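Long-range contacts in predicted metal-dependent hydrolase of the TIM-barrel fold (Lactobacillus casei, PDB 2QPX), which is of unproven function but carries two zinc ions in a TIM-barrel fold and is probably a hydrolase of the amidohydrolase kind: residues L14-C19 with L314-A319; G91-K96 with L328-F333; K96-D101 with V120-K125. All coordinates share one frame; numbering follows the deposited sequence.

Contact 1 of 3, residues L14-C19 with L314-A319; sequences LLDHHC and LFASDA. With ZN (zinc ion), chain B.
Asp16 and Ser317 join the first barrel strand to the loop 314-319. The Asp16 side chain holds CG anti to the backbone N (chi1 -163°), which sets the carboxylate by Ser317. Its CB lies 3.9 Å and its CG 3.8 Å from Phe315 CE2. At the tip a carboxylate suits, its oxygens taking two bonds: OD1 accepts from Ser317 N at 2.8 Å, the N-H coming from above the carboxylate plane, while OD2 offers its syn lone pair to Ser317 OG at 2.5 Å. Ser317 OG in turn accepts from Ala319 N, an ST turn that shapes the loop around Asp318. Asp318 N bonds to His18 O. His18 NE2 and Asp318 OD1 each bind zinc at 2.1 Å, and the two side chains lie side by side, ring and carboxylate planes 30° apart; His20 and the carboxylated lysine at position 167 complete this metal's protein ligands. Gln226 receives a bond from His18 ND1, which would fix the ring's rotation. Leu314 CD1 sits over the His17 ring, 3.7 Å from its centroid. Strand 14-19 thus lies between strand 95-101, its backbone partner, and the loop leading from strand 313-314 to helix 323-342, whose Tyr326 packs on Asp16 and Ser317.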
loop_
_atom_site.group_PDB
_atom_site.type_symbol
_atom_site.label_atom_id
_atom_site.label_comp_id
_atom_site.label_asym_id
_atom_site.label_seq_id
_atom_site.Cartn_x
_atom_site.Cartn_y
_atom_site.Cartn_z
ATOM N N LEU A 14 -16.670 5.246 -24.584
ATOM C CA LEU A 14 -16.438 4.300 -23.461
ATOM C C LEU A 14 -17.167 3.020 -23.707
ATOM O O LEU A 14 -18.368 3.030 -23.990
ATOM C CB LEU A 14 -16.934 4.912 -22.127
ATOM C CG LEU A 14 -16.254 6.205 -21.669
ATOM C CD1 LEU A 14 -17.042 6.838 -20.511
ATOM C CD2 LEU A 14 -14.759 5.972 -21.293
ATOM N N LEU A 15 -16.450 1.904 -23.561
ATOM C CA LEU A 15 -17.077 0.583 -23.529
ATOM C C LEU A 15 -16.995 0.169 -22.065
ATOM O O LEU A 15 -15.901 -0.099 -21.563
ATOM C CB LEU A 15 -16.358 -0.404 -24.444
ATOM C CG LEU A 15 -17.127 -1.673 -24.823
ATOM C CD1 LEU A 15 -16.323 -2.559 -25.817
ATOM C CD2 LEU A 15 -17.621 -2.522 -23.581
ATOM N N ASP A 16 -18.145 0.167 -21.399
ATOM C CA ASP A 16 -18.180 -0.128 -19.960
ATOM C C ASP A 16 -18.243 -1.648 -19.826
ATOM O O ASP A 16 -19.319 -2.249 -19.883
ATOM C CB ASP A 16 -19.393 0.522 -19.294
ATOM C CG ASP A 16 -19.275 0.612 -17.779
ATOM O OD1 ASP A 16 -18.450 -0.134 -17.190
ATOM O OD2 ASP A 16 -20.072 1.411 -17.197
ATOM N N HIS A 17 -17.071 -2.251 -19.609
ATOM C CA HIS A 17 -16.955 -3.720 -19.725
ATOM C C HIS A 17 -17.492 -4.485 -18.511
ATOM O O HIS A 17 -17.630 -5.709 -18.589
ATOM C CB HIS A 17 -15.522 -4.164 -20.085
ATOM C CG HIS A 17 -14.672 -4.334 -18.888
ATOM N ND1 HIS A 17 -14.414 -5.575 -18.342
ATOM C CD2 HIS A 17 -14.109 -3.413 -18.061
ATOM C CE1 HIS A 17 -13.761 -5.399 -17.204
ATOM N NE2 HIS A 17 -13.542 -4.103 -17.013
ATOM N N HIS A 18 -17.771 -3.783 -17.415
ATOM C CA HIS A 18 -18.350 -4.399 -16.248
ATOM C C HIS A 18 -19.229 -3.414 -15.500
ATOM O O HIS A 18 -18.717 -2.473 -14.874
ATOM C CB HIS A 18 -17.276 -4.942 -15.302
ATOM C CG HIS A 18 -17.872 -5.501 -14.053
ATOM N ND1 HIS A 18 -18.402 -6.771 -13.980
ATOM C CD2 HIS A 18 -18.092 -4.928 -12.852
ATOM C CE1 HIS A 18 -18.899 -6.966 -12.765
ATOM N NE2 HIS A 18 -18.746 -5.855 -12.068
ATOM N N CYS A 19 -20.530 -3.689 -15.489
ATOM C CA CYS A 19 -21.486 -2.836 -14.791
ATOM C C CYS A 19 -22.739 -3.653 -14.490
ATOM O O CYS A 19 -22.754 -4.866 -14.659
ATOM C CB CYS A 19 -21.742 -1.550 -15.602
ATOM S SG CYS A 19 -22.347 -1.879 -17.280
ATOM N N LEU A 314 -8.376 -1.133 -18.306
ATOM C CA LEU A 314 -9.676 -0.922 -18.978
ATOM C C LEU A 314 -10.511 0.086 -18.193
ATOM O O LEU A 314 -10.399 0.191 -16.981
ATOM C CB LEU A 314 -10.495 -2.229 -19.015
ATOM C CG LEU A 314 -9.799 -3.485 -19.550
ATOM C CD1 LEU A 314 -10.725 -4.724 -19.458
ATOM C CD2 LEU A 314 -9.295 -3.274 -20.983
ATOM N N PHE A 315 -11.379 0.809 -18.896
ATOM C CA PHE A 315 -12.474 1.525 -18.243
ATOM C C PHE A 315 -13.622 0.563 -17.875
ATOM O O PHE A 315 -14.091 -0.221 -18.699
ATOM C CB PHE A 315 -13.094 2.603 -19.134
ATOM C CG PHE A 315 -14.340 3.192 -18.558
ATOM C CD1 PHE A 315 -14.272 4.037 -17.462
ATOM C CD2 PHE A 315 -15.584 2.835 -19.049
ATOM C CE1 PHE A 315 -15.414 4.527 -16.890
ATOM C CE2 PHE A 315 -16.754 3.315 -18.453
ATOM C CZ PHE A 315 -16.653 4.168 -17.416
ATOM N N ALA A 316 -14.092 0.687 -16.629
ATOM C CA ALA A 316 -15.397 0.207 -16.224
ATOM C C ALA A 316 -15.907 1.112 -15.128
ATOM O O ALA A 316 -15.132 1.762 -14.445
ATOM C CB ALA A 316 -15.387 -1.260 -15.705
ATOM N N SER A 317 -17.231 1.161 -14.977
ATOM C CA SER A 317 -17.871 1.887 -13.873
ATOM C C SER A 317 -18.186 1.038 -12.646
ATOM O O SER A 317 -18.179 1.529 -11.515
ATOM C CB SER A 317 -19.186 2.533 -14.363
ATOM O OG SER A 317 -20.152 1.541 -14.681
ATOM N N ASP A 318 -18.478 -0.242 -12.853
ATOM C CA ASP A 318 -19.101 -1.060 -11.813
ATOM C C ASP A 318 -20.417 -0.449 -11.303
ATOM O O ASP A 318 -20.863 -0.762 -10.185
ATOM C CB ASP A 318 -18.154 -1.384 -10.610
ATOM C CG ASP A 318 -18.637 -2.585 -9.827
ATOM O OD1 ASP A 318 -19.219 -3.489 -10.431
ATOM O OD2 ASP A 318 -18.428 -2.683 -8.605
ATOM N N ALA A 319 -21.048 0.385 -12.128
ATOM C CA ALA A 319 -22.202 1.125 -11.685
ATOM C C ALA A 319 -23.477 0.274 -11.737
ATOM O O ALA A 319 -23.634 -0.588 -12.611
ATOM C CB ALA A 319 -22.382 2.394 -12.552
HETATM ZN ZN ZN B . -19.629 -5.527 -10.184
HETATM O O HOH W 1 -13.255 -0.692 -21.302
HETATM O O HOH W 2 -19.086 -5.226 -8.208
#

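Contact 2 of 3, residues G91-K96 with L328-F333; sequences GHFHFK and LAARQF
Phe93 and Ala330 bring the backbones to 6.4 Å between their CA atoms, where the end of helix 79-92, closed by a Schellman motif with His94 at positive phi, meets the flank of helix 323-342. Ala330 suits this place because its lone methyl is small enough to sit against two aromatic rings: CB lies 3.6 Å from Phe93 CG and equally 3.6 Å from Phe95 CE1, approaching both rings obliquely. Phe93 is directed at the helix, with CG anti to its own carbonyl carbon (chi1 -66°), and its ring runs on from the alanine to Arg331. There CE1 touches Arg331 CB at 3.6 Å. Arg331 was modelled in two conformers, so the contacts of its guanidinium, described here for one of them, are less certain. In this one CZ of Phe93 meets NH2 at 3.6 Å, and since NE lies near the plane of the phenyl ring, at its edge, and the two planes are 57° apart, this is not a flat stack. The neighbouring His92 places CD2 over the centre of the Phe93 ring, 3.5 Å above it, so that an aromatic face is covered from within its own segment. With a serine in the place of Phe93, the Ala330 methyl and Arg331 CB would probably lose their aromatic neighbour and a gap would open. Farther out, a water joins His92 NE2, at 3.0 Å, to Arg331 NH2, from which it accepts. The contact therefore grades from a buried, purely apolar seam at Ala330 to a hydrated polar rim, where arginine, bent at chi3, can rest its CB against a ring while its guanidinium lies at the ring's edge, its NH1 bridged to Glu65.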
loop_
_atom_site.group_PDB
_atom_site.type_symbol
_atom_site.label_atom_id
_atom_site.label_comp_id
_atom_site.label_asym_id
_atom_site.label_seq_id
_atom_site.Cartn_x
_atom_site.Cartn_y
_atom_site.Cartn_z
ATOM N N GLY A 91 -24.998 9.852 -22.936
ATOM C CA GLY A 91 -24.553 10.579 -24.122
ATOM C C GLY A 91 -23.479 11.588 -23.801
ATOM O O GLY A 91 -22.529 11.724 -24.560
ATOM N N HIS A 92 -23.590 12.298 -22.674
ATOM C CA HIS A 92 -22.606 13.319 -22.334
ATOM C C HIS A 92 -21.191 12.737 -22.261
ATOM O O HIS A 92 -20.217 13.338 -22.743
ATOM C CB HIS A 92 -22.992 14.023 -21.025
ATOM C CG HIS A 92 -21.983 15.024 -20.565
ATOM N ND1 HIS A 92 -21.992 16.340 -20.988
ATOM C CD2 HIS A 92 -20.925 14.899 -19.734
ATOM C CE1 HIS A 92 -20.968 16.975 -20.442
ATOM N NE2 HIS A 92 -20.296 16.120 -19.685
ATOM N N PHE A 93 -21.091 11.552 -21.647
ATOM C CA PHE A 93 -19.794 10.911 -21.426
ATOM C C PHE A 93 -19.355 10.003 -22.582
ATOM O O PHE A 93 -18.275 9.451 -22.550
ATOM C CB PHE A 93 -19.817 10.172 -20.105
ATOM C CG PHE A 93 -19.933 11.099 -18.935
ATOM C CD1 PHE A 93 -18.837 11.894 -18.571
ATOM C CD2 PHE A 93 -21.129 11.273 -18.257
ATOM C CE1 PHE A 93 -18.947 12.797 -17.511
ATOM C CE2 PHE A 93 -21.244 12.157 -17.206
ATOM C CZ PHE A 93 -20.133 12.929 -16.824
ATOM N N HIS A 94 -20.215 9.850 -23.592
ATOM C CA HIS A 94 -19.959 9.081 -24.816
ATOM C C HIS A 94 -19.860 7.557 -24.505
ATOM O O HIS A 94 -19.073 6.856 -25.119
ATOM C CB HIS A 94 -18.723 9.611 -25.577
ATOM C CG HIS A 94 -18.908 10.984 -26.145
ATOM N ND1 HIS A 94 -19.040 11.195 -27.491
ATOM C CD2 HIS A 94 -18.996 12.195 -25.559
ATOM C CE1 HIS A 94 -19.209 12.492 -27.715
ATOM N NE2 HIS A 94 -19.203 13.123 -26.557
ATOM N N PHE A 95 -20.666 7.070 -23.561
ATOM C CA PHE A 95 -20.805 5.620 -23.431
ATOM C C PHE A 95 -21.338 5.045 -24.739
ATOM O O PHE A 95 -22.290 5.575 -25.316
ATOM C CB PHE A 95 -21.772 5.256 -22.313
ATOM C CG PHE A 95 -21.235 5.386 -20.901
ATOM C CD1 PHE A 95 -21.216 6.609 -20.247
ATOM C CD2 PHE A 95 -20.795 4.268 -20.193
ATOM C CE1 PHE A 95 -20.828 6.724 -18.932
ATOM C CE2 PHE A 95 -20.406 4.393 -18.869
ATOM C CZ PHE A 95 -20.388 5.599 -18.248
ATOM N N LYS A 96 -20.744 3.956 -25.196
ATOM C CA LYS A 96 -21.215 3.285 -26.418
ATOM C C LYS A 96 -21.698 1.857 -26.230
ATOM O O LYS A 96 -22.366 1.321 -27.101
ATOM C CB LYS A 96 -20.150 3.339 -27.518
ATOM C CG LYS A 96 -19.836 4.763 -27.998
ATOM C CD LYS A 96 -21.030 5.472 -28.607
ATOM C CE LYS A 96 -20.605 6.885 -29.035
ATOM N NZ LYS A 96 -21.733 7.566 -29.698
ATOM N N LEU A 328 -20.586 9.453 -12.835
ATOM C CA LEU A 328 -19.481 9.843 -11.941
ATOM C C LEU A 328 -18.205 9.046 -12.224
ATOM O O LEU A 328 -17.107 9.592 -12.264
ATOM C CB LEU A 328 -19.857 9.764 -10.467
ATOM C CG LEU A 328 -18.829 10.316 -9.467
ATOM C CD1 LEU A 328 -18.533 11.749 -9.764
ATOM C CD2 LEU A 328 -19.348 10.153 -8.026
ATOM N N ALA A 329 -18.369 7.756 -12.513
ATOM C CA ALA A 329 -17.246 6.910 -12.876
ATOM C C ALA A 329 -16.583 7.450 -14.109
ATOM O O ALA A 329 -15.354 7.566 -14.179
ATOM C CB ALA A 329 -17.709 5.418 -13.110
ATOM N N ALA A 330 -17.397 7.734 -15.118
ATOM C CA ALA A 330 -16.871 8.287 -16.379
ATOM C C ALA A 330 -16.136 9.623 -16.189
ATOM O O ALA A 330 -15.029 9.842 -16.726
ATOM C CB ALA A 330 -18.016 8.409 -17.413
ATOM N N ARG A 331 -16.738 10.504 -15.424
ATOM C CA ARG A 331 -16.143 11.819 -15.209
ATOM C C ARG A 331 -14.813 11.704 -14.480
ATOM O O ARG A 331 -13.819 12.320 -14.907
ATOM C CB ARG A 331 -17.068 12.754 -14.443
ATOM C CG ARG A 331 -16.421 14.131 -14.304
ATOM C CD ARG A 331 -17.424 15.182 -13.925
ATOM N NE ARG A 331 -18.274 15.528 -15.055
ATOM C CZ ARG A 331 -19.405 16.221 -14.957
ATOM N NH1 ARG A 331 -19.834 16.648 -13.780
ATOM N NH2 ARG A 331 -20.101 16.484 -16.047
ATOM N N GLN A 332 -14.775 10.905 -13.417
ATOM C CA GLN A 332 -13.540 10.823 -12.633
ATOM C C GLN A 332 -12.447 10.093 -13.405
ATOM O O GLN A 332 -11.263 10.440 -13.315
ATOM C CB GLN A 332 -13.763 10.145 -11.278
ATOM C CG GLN A 332 -14.766 10.874 -10.392
ATOM C CD GLN A 332 -14.491 12.348 -10.211
ATOM O OE1 GLN A 332 -15.050 13.162 -10.935
ATOM N NE2 GLN A 332 -13.553 12.697 -9.305
ATOM N N PHE A 333 -12.808 9.057 -14.142
ATOM C CA PHE A 333 -11.842 8.327 -14.944
ATOM C C PHE A 333 -11.289 9.192 -16.094
ATOM O O PHE A 333 -10.084 9.236 -16.324
ATOM C CB PHE A 333 -12.459 7.034 -15.459
ATOM C CG PHE A 333 -11.455 6.046 -16.011
ATOM C CD1 PHE A 333 -10.744 5.201 -15.154
ATOM C CD2 PHE A 333 -11.219 5.953 -17.350
ATOM C CE1 PHE A 333 -9.848 4.291 -15.638
ATOM C CE2 PHE A 333 -10.306 5.025 -17.859
ATOM C CZ PHE A 333 -9.639 4.192 -17.015
HETATM O O HOH W 3 -17.734 16.201 -18.159
#

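Contact 3 of 3, residues K96-D101 with V120-K125; sequences KELLID and VGIPVK. With EDO (1,2-ethanediol), chain D.
Leu98 and Val124 pair in parallel, as do Leu99 and Lys125, and three backbone hydrogen bonds tie the strands. Leu98 N donates to Pro123 O at 3.1 Å, Lys125 N to Leu98 O at 2.9 Å, and Ile100 N to Lys125 O at 2.8 Å, each nearly straight. CA-H...O contacts accompany this ladder, as where Val124 CA approaches Leu98 O.

The apolar contacts gather on the face that carries Leu98 and Val124. Ile100 CD1 meets Val124 CG1 at 3.5 Å, the closest of them. Ile122 holds CG1 between its backbone N and carbonyl carbon (chi1 54°), which brings CD1 to 4.0 Å from Leu98 CD2 and also against the backbone of Glu97. The beta-branched residues suit an extended backbone, and Ile122 and Val124 pack methyls against Leu98 on that face. Pro123 immediately precedes strand 124-127, its ring against Lys96 O.

On the face of Leu99 and Lys125 the contacts are mixed. Glu97 extends so that OE2 lies 3.5 Å from Lys125 CG, alongside the aliphatic stem, yet 4.1 Å from NZ, too far for a salt bridge. The lysine's ammonium instead pairs with Glu373 and bonds to Gln370. On the side of Val124 turned away from strand 95-101 an ethanediol molecule, probably from the crystallisation liquor, accepts from Val124 N and donates through O1 to Val124 O.

This is a beta-alpha-beta unit: helix 113-120 connects the two parallel strands and packs on Val124, Phe90 of helix 79-92 touches Leu98, and strand 14-19 flanks strand 95-101 on its other side.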
loop_
_atom_site.group_PDB
_atom_site.type_symbol
_atom_site.label_atom_id
_atom_site.label_comp_id
_atom_site.label_asym_id
_atom_site.label_seq_id
_atom_site.Cartn_x
_atom_site.Cartn_y
_atom_site.Cartn_z
ATOM N N LYS A 96 -20.744 3.956 -25.196
ATOM C CA LYS A 96 -21.215 3.285 -26.418
ATOM C C LYS A 96 -21.698 1.857 -26.230
ATOM O O LYS A 96 -22.366 1.321 -27.101
ATOM C CB LYS A 96 -20.150 3.339 -27.518
ATOM C CG LYS A 96 -19.836 4.763 -27.998
ATOM C CD LYS A 96 -21.030 5.472 -28.607
ATOM C CE LYS A 96 -20.605 6.885 -29.035
ATOM N NZ LYS A 96 -21.733 7.566 -29.698
ATOM N N GLU A 97 -21.385 1.215 -25.102
ATOM C CA GLU A 97 -21.887 -0.142 -24.825
ATOM C C GLU A 97 -21.748 -0.415 -23.336
ATOM O O GLU A 97 -20.794 0.057 -22.738
ATOM C CB GLU A 97 -21.139 -1.196 -25.640
ATOM C CG GLU A 97 -21.800 -2.567 -25.609
ATOM C CD GLU A 97 -21.088 -3.618 -26.383
ATOM O OE1 GLU A 97 -19.853 -3.522 -26.515
ATOM O OE2 GLU A 97 -21.795 -4.548 -26.855
ATOM N N LEU A 98 -22.690 -1.182 -22.786
ATOM C CA LEU A 98 -22.628 -1.696 -21.430
ATOM C C LEU A 98 -22.596 -3.203 -21.451
ATOM O O LEU A 98 -23.424 -3.828 -22.106
ATOM C CB LEU A 98 -23.850 -1.267 -20.643
ATOM C CG LEU A 98 -24.176 0.250 -20.594
ATOM C CD1 LEU A 98 -25.416 0.464 -19.687
ATOM C CD2 LEU A 98 -22.982 1.152 -20.273
ATOM N N LEU A 99 -21.664 -3.795 -20.695
ATOM C CA LEU A 99 -21.674 -5.235 -20.449
ATOM C C LEU A 99 -22.068 -5.443 -18.983
ATOM O O LEU A 99 -21.299 -5.126 -18.076
ATOM C CB LEU A 99 -20.317 -5.872 -20.767
ATOM C CG LEU A 99 -19.628 -5.461 -22.074
ATOM C CD1 LEU A 99 -18.332 -6.265 -22.313
ATOM C CD2 LEU A 99 -20.590 -5.604 -23.243
ATOM N N ILE A 100 -23.273 -5.956 -18.767
ATOM C CA ILE A 100 -23.887 -6.067 -17.456
ATOM C C ILE A 100 -23.726 -7.496 -16.898
ATOM O O ILE A 100 -24.109 -8.490 -17.529
ATOM C CB ILE A 100 -25.372 -5.711 -17.473
ATOM C CG1 ILE A 100 -25.517 -4.178 -17.687
ATOM C CG2 ILE A 100 -26.081 -6.192 -16.205
ATOM C CD1 ILE A 100 -26.934 -3.634 -17.749
ATOM N N ASP A 101 -23.121 -7.564 -15.715
ATOM C CA ASP A 101 -23.073 -8.783 -14.912
ATOM C C ASP A 101 -24.484 -8.998 -14.353
ATOM O O ASP A 101 -24.935 -8.286 -13.452
ATOM C CB ASP A 101 -22.030 -8.613 -13.804
ATOM C CG ASP A 101 -22.097 -9.689 -12.727
ATOM O OD1 ASP A 101 -22.909 -10.627 -12.748
ATOM O OD2 ASP A 101 -21.277 -9.507 -11.823
ATOM N N VAL A 120 -31.106 3.645 -22.147
ATOM C CA VAL A 120 -29.812 4.315 -22.117
ATOM C C VAL A 120 -29.347 4.758 -23.508
ATOM O O VAL A 120 -28.458 5.588 -23.620
ATOM C CB VAL A 120 -28.753 3.446 -21.366
ATOM C CG1 VAL A 120 -29.216 3.157 -19.922
ATOM C CG2 VAL A 120 -28.412 2.153 -22.109
ATOM N N GLY A 121 -29.917 4.149 -24.550
ATOM C CA GLY A 121 -29.647 4.525 -25.933
ATOM C C GLY A 121 -28.459 3.873 -26.625
ATOM O O GLY A 121 -28.021 4.343 -27.699
ATOM N N ILE A 122 -27.947 2.792 -26.027
ATOM C CA ILE A 122 -26.769 2.103 -26.524
ATOM C C ILE A 122 -26.958 0.612 -26.285
ATOM O O ILE A 122 -27.761 0.216 -25.454
ATOM C CB ILE A 122 -25.462 2.631 -25.849
ATOM C CG1 ILE A 122 -25.543 2.564 -24.321
ATOM C CG2 ILE A 122 -25.134 4.090 -26.327
ATOM C CD1 ILE A 122 -24.242 2.900 -23.586
ATOM N N PRO A 123 -26.194 -0.216 -27.012
ATOM C CA PRO A 123 -26.305 -1.657 -26.791
ATOM C C PRO A 123 -25.869 -2.120 -25.402
ATOM O O PRO A 123 -24.959 -1.539 -24.794
ATOM C CB PRO A 123 -25.413 -2.254 -27.872
ATOM C CG PRO A 123 -24.527 -1.142 -28.315
ATOM C CD PRO A 123 -25.313 0.114 -28.141
ATOM N N VAL A 124 -26.516 -3.188 -24.941
ATOM C CA VAL A 124 -26.312 -3.754 -23.601
ATOM C C VAL A 124 -26.248 -5.271 -23.764
ATOM O O VAL A 124 -27.153 -5.864 -24.368
ATOM C CB VAL A 124 -27.473 -3.373 -22.637
ATOM C CG1 VAL A 124 -27.297 -4.020 -21.246
ATOM C CG2 VAL A 124 -27.608 -1.835 -22.543
ATOM N N LYS A 125 -25.166 -5.882 -23.286
ATOM C CA LYS A 125 -24.983 -7.332 -23.356
ATOM C C LYS A 125 -24.737 -7.892 -21.954
ATOM O O LYS A 125 -24.428 -7.151 -21.009
ATOM C CB LYS A 125 -23.836 -7.695 -24.269
ATOM C CG LYS A 125 -23.920 -6.978 -25.637
ATOM C CD LYS A 125 -23.942 -7.849 -26.788
ATOM C CE LYS A 125 -24.043 -7.035 -28.087
ATOM N NZ LYS A 125 -23.133 -7.609 -29.177
HETATM C C1 EDO D . -29.944 -5.631 -25.591
HETATM O O1 EDO D . -29.124 -6.803 -25.807
HETATM C C2 EDO D . -29.870 -4.755 -26.828
HETATM O O2 EDO D . -28.562 -4.199 -27.022
#

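Overall arrangement
Strand 95-101 is shared by contacts 2 and 3, and strand 14-19 of contact 1 lies beside it. It runs between strands 14-19 and 124-127 in one parallel sheet, so contacts 1 and 3, with centres about 10 Å apart, adjoin across it. Contact 2, also about 10 Å from contact 1 and about 13 Å from contact 3, with which it shares Lys96, joins the start of this strand to helix 323-342. Along the chain, contact 3 is nested inside the loops closed by the other two, whose segments alternate. Contacts 1 and 2 thus bring late parts of the chain back against early strands, as expected of a closing barrel, with one of the two zinc ions bound at contact 1.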